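PDB 5JFQ: geranylgeranyl pyrophosphate synthase from Geoglobus acetivorans, which catalyses successive additions of isopentenyl diphosphate to dimethylallyl diphosphate, yielding mainly geranylgeranyl diphosphate and some farnesyl diphosphate. Local coordinates for residues B[202-207]-B[296-301]; B[290-295]-B[313-318]. All blocks are in the same frame, centred on the assembly; numbering follows the deposited sequence.

Contact 1: residues B[202-207]-B[296-301]; sequences WNYGIY and KNLEVI
The phenol oxygen of Y204, whose ring packs against L298, is hydrogen-bonded to the backbone O of L310, in helix 305-316. Lower down the same side chain the contact is purely apolar: Y204 CE1 lies 3.5 Å from L298 CD2, a methyl that approaches the ring obliquely. The two side chains run alongside each other in the same direction, Y204 with its CG anti to the backbone N (chi1 162°) and L298 likewise. This carries ring and isobutyl group together toward helix 305-316, where L298 also meets L310 and V311 and Y204 meets A314.

One step back on each chain, two amide side chains meet nearer the surface. The amide of N297 reaches over to N203, with N297 CG 3.4 Å from N203 CB. The two amide planes stand 75° apart, so the groups do not stack. The same N297 amide also comes to the edge of the Y207 ring, near the ring plane, with the two planes 61° apart. With an alanine in place of N297 the whole amide would be gone, which would probably open a gap beside N203 and the Y207 edge and leave the N203 amide without its amide neighbour.

The example joins helix 195-221 to the end of helix 280-298 in the all-helical prenyl synthase fold. Its buried half relies on hydrocarbon packing with one phenol satisfied by a main-chain carbonyl, while its partly exposed half is made by amide side chains and a ring edge, without charge and with no clear hydrogen bond across it.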
loop_
_atom_site.group_PDB
_atom_site.type_symbol
_atom_site.label_atom_id
_atom_site.label_comp_id
_atom_site.label_asym_id
_atom_site.label_seq_id
_atom_site.Cartn_x
_atom_site.Cartn_y
_atom_site.Cartn_z
ATOM N N TRP B 202 -13.074 13.805 14.440
ATOM C CA TRP B 202 -13.434 12.910 13.353
ATOM C C TRP B 202 -14.602 13.480 12.562
ATOM O O TRP B 202 -14.466 13.811 11.377
ATOM C CB TRP B 202 -13.765 11.531 13.936
ATOM C CG TRP B 202 -14.111 10.413 12.956
ATOM C CD1 TRP B 202 -15.297 9.741 12.875
ATOM C CD2 TRP B 202 -13.251 9.821 11.962
ATOM N NE1 TRP B 202 -15.234 8.782 11.890
ATOM C CE2 TRP B 202 -13.988 8.805 11.322
ATOM C CE3 TRP B 202 -11.937 10.050 11.558
ATOM C CZ2 TRP B 202 -13.454 8.029 10.300
ATOM C CZ3 TRP B 202 -11.411 9.279 10.551
ATOM C CH2 TRP B 202 -12.166 8.281 9.930
ATOM N N ASN B 203 -15.755 13.635 13.222
ATOM C CA ASN B 203 -16.951 14.115 12.535
ATOM C C ASN B 203 -16.685 15.428 11.810
ATOM O O ASN B 203 -17.113 15.616 10.665
ATOM C CB ASN B 203 -18.095 14.259 13.536
ATOM C CG ASN B 203 -18.793 12.936 13.818
ATOM O OD1 ASN B 203 -18.366 11.884 13.351
ATOM N ND2 ASN B 203 -19.879 12.988 14.580
ATOM N N TYR B 204 -15.938 16.333 12.443
ATOM C CA TYR B 204 -15.559 17.566 11.765
ATOM C C TYR B 204 -14.832 17.276 10.458
ATOM O O TYR B 204 -15.149 17.859 9.415
ATOM C CB TYR B 204 -14.688 18.415 12.679
ATOM C CG TYR B 204 -13.914 19.476 11.952
ATOM C CD1 TYR B 204 -14.471 20.714 11.696
ATOM C CD2 TYR B 204 -12.616 19.245 11.531
ATOM C CE1 TYR B 204 -13.749 21.698 11.040
ATOM C CE2 TYR B 204 -11.890 20.215 10.877
ATOM C CZ TYR B 204 -12.459 21.439 10.634
ATOM O OH TYR B 204 -11.739 22.408 9.976
ATOM N N GLY B 205 -13.849 16.374 10.497
ATOM C CA GLY B 205 -13.052 16.118 9.310
ATOM C C GLY B 205 -13.858 15.488 8.190
ATOM O O GLY B 205 -13.700 15.849 7.026
ATOM N N ILE B 206 -14.729 14.542 8.523
ATOM C CA ILE B 206 -15.541 13.915 7.492
ATOM C C ILE B 206 -16.443 14.943 6.842
ATOM O O ILE B 206 -16.471 15.088 5.612
ATOM C CB ILE B 206 -16.365 12.760 8.077
ATOM C CG1 ILE B 206 -15.451 11.599 8.443
ATOM C CG2 ILE B 206 -17.443 12.341 7.109
ATOM C CD1 ILE B 206 -15.431 11.356 9.908
ATOM N N TYR B 207 -17.200 15.666 7.663
ATOM C CA TYR B 207 -18.156 16.622 7.127
ATOM C C TYR B 207 -17.448 17.683 6.310
ATOM O O TYR B 207 -17.895 18.032 5.210
ATOM C CB TYR B 207 -18.966 17.235 8.262
ATOM C CG TYR B 207 -19.763 16.184 8.985
ATOM C CD1 TYR B 207 -20.221 15.071 8.306
ATOM C CD2 TYR B 207 -20.034 16.288 10.341
ATOM C CE1 TYR B 207 -20.939 14.100 8.938
ATOM C CE2 TYR B 207 -20.758 15.313 10.989
ATOM C CZ TYR B 207 -21.208 14.216 10.275
ATOM O OH TYR B 207 -21.932 13.228 10.903
ATOM N N LYS B 296 -20.476 22.863 14.204
ATOM C CA LYS B 296 -21.283 22.477 15.354
ATOM C C LYS B 296 -20.761 21.214 16.006
ATOM O O LYS B 296 -21.065 20.958 17.177
ATOM C CB LYS B 296 -22.742 22.281 14.943
ATOM N N ASN B 297 -19.980 20.422 15.276
ATOM C CA ASN B 297 -19.315 19.287 15.892
ATOM C C ASN B 297 -18.060 19.732 16.622
ATOM O O ASN B 297 -17.785 19.278 17.740
ATOM C CB ASN B 297 -18.982 18.240 14.837
ATOM C CG ASN B 297 -19.295 16.848 15.304
ATOM O OD1 ASN B 297 -18.577 16.288 16.117
ATOM N ND2 ASN B 297 -20.392 16.289 14.820
ATOM N N LEU B 298 -17.313 20.652 16.014
ATOM C CA LEU B 298 -16.049 21.163 16.539
ATOM C C LEU B 298 -16.213 21.922 17.856
ATOM O O LEU B 298 -15.208 22.320 18.460
ATOM C CB LEU B 298 -15.420 22.046 15.464
ATOM C CG LEU B 298 -13.987 22.524 15.585
ATOM C CD1 LEU B 298 -13.116 21.350 15.938
ATOM C CD2 LEU B 298 -13.578 23.137 14.262
ATOM N N GLU B 299 -17.457 22.085 18.320
ATOM C CA GLU B 299 -17.755 22.846 19.529
ATOM C C GLU B 299 -17.295 22.126 20.798
ATOM O O GLU B 299 -16.992 22.776 21.809
ATOM C CB GLU B 299 -19.261 23.128 19.570
ATOM C CG GLU B 299 -19.798 23.659 20.882
ATOM C CD GLU B 299 -21.267 24.023 20.787
ATOM O OE1 GLU B 299 -21.859 23.782 19.706
ATOM O OE2 GLU B 299 -21.819 24.549 21.787
ATOM N N VAL B 300 -17.225 20.795 20.759
ATOM C CA VAL B 300 -16.774 20.008 21.897
ATOM C C VAL B 300 -15.361 20.390 22.327
ATOM O O VAL B 300 -14.970 20.143 23.472
ATOM C CB VAL B 300 -16.921 18.516 21.520
ATOM C CG1 VAL B 300 -15.933 17.629 22.259
ATOM C CG2 VAL B 300 -18.359 18.061 21.768
ATOM N N ILE B 301 -14.603 21.031 21.459
ATOM C CA ILE B 301 -13.253 21.479 21.779
ATOM C C ILE B 301 -13.316 22.891 22.344
ATOM O O ILE B 301 -14.192 23.683 21.985
ATOM C CB ILE B 301 -12.350 21.398 20.533
ATOM C CG1 ILE B 301 -12.049 19.936 20.224
ATOM C CG2 ILE B 301 -11.054 22.203 20.718
ATOM C CD1 ILE B 301 -10.781 19.743 19.450
#

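Contact 2: residues B[290-295]-B[313-318]; sequences YIEMAK and LADYLI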
loop_
_atom_site.group_PDB
_atom_site.type_symbol
_atom_site.label_atom_id
_atom_site.label_comp_id
_atom_site.label_asym_id
_atom_site.label_seq_id
_atom_site.Cartn_x
_atom_site.Cartn_y
_atom_site.Cartn_z
ATOM N N TYR B 290 -23.138 20.566 5.520
ATOM C CA TYR B 290 -22.077 19.691 6.005
ATOM C C TYR B 290 -21.019 20.476 6.770
ATOM O O TYR B 290 -20.661 20.112 7.897
ATOM C CB TYR B 290 -21.452 18.930 4.834
ATOM C CG TYR B 290 -22.151 17.622 4.591
ATOM C CD1 TYR B 290 -22.133 16.630 5.568
ATOM C CD2 TYR B 290 -22.855 17.382 3.410
ATOM C CE1 TYR B 290 -22.786 15.428 5.375
ATOM C CE2 TYR B 290 -23.510 16.186 3.205
ATOM C CZ TYR B 290 -23.473 15.209 4.192
ATOM O OH TYR B 290 -24.114 13.999 4.026
ATOM N N ILE B 291 -20.519 21.559 6.166
ATOM C CA ILE B 291 -19.542 22.422 6.824
ATOM C C ILE B 291 -20.069 22.913 8.163
ATOM O O ILE B 291 -19.319 23.026 9.141
ATOM C CB ILE B 291 -19.173 23.592 5.899
ATOM C CG1 ILE B 291 -18.493 23.049 4.653
ATOM C CG2 ILE B 291 -18.334 24.632 6.625
ATOM C CD1 ILE B 291 -17.630 21.848 4.862
ATOM N N GLU B 292 -21.364 23.211 8.232
ATOM C CA GLU B 292 -21.949 23.612 9.501
ATOM C C GLU B 292 -21.963 22.448 10.478
ATOM O O GLU B 292 -21.605 22.613 11.652
ATOM C CB GLU B 292 -23.350 24.173 9.264
ATOM C CG GLU B 292 -23.322 25.470 8.473
ATOM C CD GLU B 292 -22.593 26.585 9.213
ATOM O OE1 GLU B 292 -23.008 26.874 10.359
ATOM O OE2 GLU B 292 -21.619 27.159 8.660
ATOM N N MET B 293 -22.327 21.254 10.003
ATOM C CA MET B 293 -22.239 20.067 10.845
ATOM C C MET B 293 -20.815 19.824 11.338
ATOM O O MET B 293 -20.622 19.198 12.389
ATOM C CB MET B 293 -22.746 18.851 10.077
ATOM C CG MET B 293 -23.810 18.041 10.798
ATOM S SD MET B 293 -24.333 16.597 9.822
ATOM C CE MET B 293 -24.569 17.312 8.188
ATOM N N ALA B 294 -19.815 20.304 10.601
ATOM C CA ALA B 294 -18.441 20.203 11.067
ATOM C C ALA B 294 -18.182 21.180 12.206
ATOM O O ALA B 294 -17.643 20.798 13.253
ATOM C CB ALA B 294 -17.481 20.451 9.904
ATOM N N LYS B 295 -18.561 22.451 12.015
ATOM C CA LYS B 295 -18.402 23.450 13.069
ATOM C C LYS B 295 -19.157 23.035 14.323
ATOM O O LYS B 295 -18.564 22.851 15.390
ATOM C CB LYS B 295 -18.892 24.812 12.588
ATOM C CG LYS B 295 -18.137 25.389 11.423
ATOM C CD LYS B 295 -19.095 26.231 10.593
ATOM C CE LYS B 295 -18.386 26.965 9.484
ATOM N NZ LYS B 295 -19.332 27.849 8.761
ATOM N N LEU B 313 -11.457 27.443 8.250
ATOM C CA LEU B 313 -10.926 26.518 7.256
ATOM C C LEU B 313 -12.031 25.651 6.663
ATOM O O LEU B 313 -12.095 25.459 5.441
ATOM C CB LEU B 313 -9.834 25.667 7.902
ATOM C CG LEU B 313 -9.265 24.453 7.182
ATOM C CD1 LEU B 313 -8.540 24.874 5.920
ATOM C CD2 LEU B 313 -8.325 23.740 8.131
ATOM N N ALA B 314 -12.911 25.114 7.513
ATOM C CA ALA B 314 -14.097 24.434 7.008
ATOM C C ALA B 314 -14.898 25.353 6.105
ATOM O O ALA B 314 -15.570 24.888 5.178
ATOM C CB ALA B 314 -14.966 23.937 8.163
ATOM N N ASP B 315 -14.822 26.663 6.350
ATOM C CA ASP B 315 -15.458 27.623 5.458
ATOM C C ASP B 315 -14.735 27.710 4.122
ATOM O O ASP B 315 -15.380 27.723 3.068
ATOM C CB ASP B 315 -15.525 28.996 6.125
ATOM C CG ASP B 315 -16.640 29.088 7.142
ATOM O OD1 ASP B 315 -17.702 28.459 6.911
ATOM O OD2 ASP B 315 -16.459 29.794 8.157
ATOM N N TYR B 316 -13.399 27.767 4.136
ATOM C CA TYR B 316 -12.682 27.890 2.872
ATOM C C TYR B 316 -12.959 26.715 1.955
ATOM O O TYR B 316 -12.882 26.856 0.731
ATOM C CB TYR B 316 -11.178 28.014 3.086
ATOM C CG TYR B 316 -10.422 28.154 1.772
ATOM C CD1 TYR B 316 -10.581 29.277 0.969
ATOM C CD2 TYR B 316 -9.565 27.154 1.325
ATOM C CE1 TYR B 316 -9.893 29.407 -0.235
ATOM C CE2 TYR B 316 -8.873 27.276 0.118
ATOM C CZ TYR B 316 -9.040 28.403 -0.651
ATOM N N LEU B 317 -13.286 25.553 2.511
ATOM C CA LEU B 317 -13.586 24.424 1.642
ATOM C C LEU B 317 -14.817 24.680 0.787
ATOM O O LEU B 317 -14.954 24.062 -0.272
ATOM C CB LEU B 317 -13.757 23.149 2.467
ATOM C CG LEU B 317 -12.568 22.851 3.390
ATOM C CD1 LEU B 317 -12.641 21.442 3.993
ATOM C CD2 LEU B 317 -11.242 23.074 2.670
ATOM N N ILE B 318 -15.702 25.592 1.207
ATOM C CA ILE B 318 -16.891 25.945 0.431
ATOM C C ILE B 318 -16.711 27.229 -0.375
ATOM O O ILE B 318 -17.553 27.534 -1.236
ATOM C CB ILE B 318 -18.128 26.026 1.356
ATOM C CG1 ILE B 318 -18.481 24.625 1.827
ATOM C CG2 ILE B 318 -19.374 26.630 0.687
ATOM C CD1 ILE B 318 -18.382 23.568 0.772
#
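K295 reaches across to D315 at the centre of a three-residue salt-bridge network that spans two consecutive antiparallel helices of this all-helical prenyl synthase fold, 280-298 and 305-316. Its ammonium nitrogen donates to both acids. The bond from K295 NZ to D315 OD1 measures 2.5 Å, and the lysine comes in on the syn side of the carboxylate, 18° out of its plane. The second acceptor, E292 OE2, lies one helical turn before the lysine on the same helix. Both bonds are modelled shorter than data at this resolution can fix, so the pairing counts for more than the exact lengths. The lysine chain leaves with CG beside the backbone N and bends at chi2 (149°), which turns its end toward D315 and across that side chain at about a right angle. E292 OE2 and D315 OD1 are 4.5 Å apart, and the cation they share is likely to offset their mutual repulsion and keep both ionised.

Several backbone donors are met within their own segment. K295 N bonds to I291 O (3.0 Å), and A294 N bonds to Y290 O. In the other segment L317 N donates to L313 O, and I318 N donates to D315 O at 2.8 Å.

Beneath the charges the join is hydrocarbon. I291 is buried between the two segments: CG2 faces the A314 methyl, and CG1 meets I318 CG1 as the two isoleucines slide past each other in opposite directions. L313 packs on L47, I51 and L54 of helix 47-58, and I318 touches H215 of helix 195-221. The main-chain O of A314 is bordered by I291 carbons, with CG1 of I291 3.5 Å from it.

In the fold
Both contacts use helix 280-298. Contact 1 sets its last turn against helix 195-221, and contact 2 sets its preceding turns against helix 305-316. Their centres are 9 Å apart, and they meet directly where the Y204 ring packs on A294 and where Y207 lies beside the main chain of Y290 and M293, so three helices come together here. Each contact is partly buried, with two buried residues. Away from that core their chemistry diverges: contact 1 ends in uncharged amides and a ring edge, with no fully exposed residue taking part, whereas contact 2 ends in an ionic network that includes an exposed glutamate.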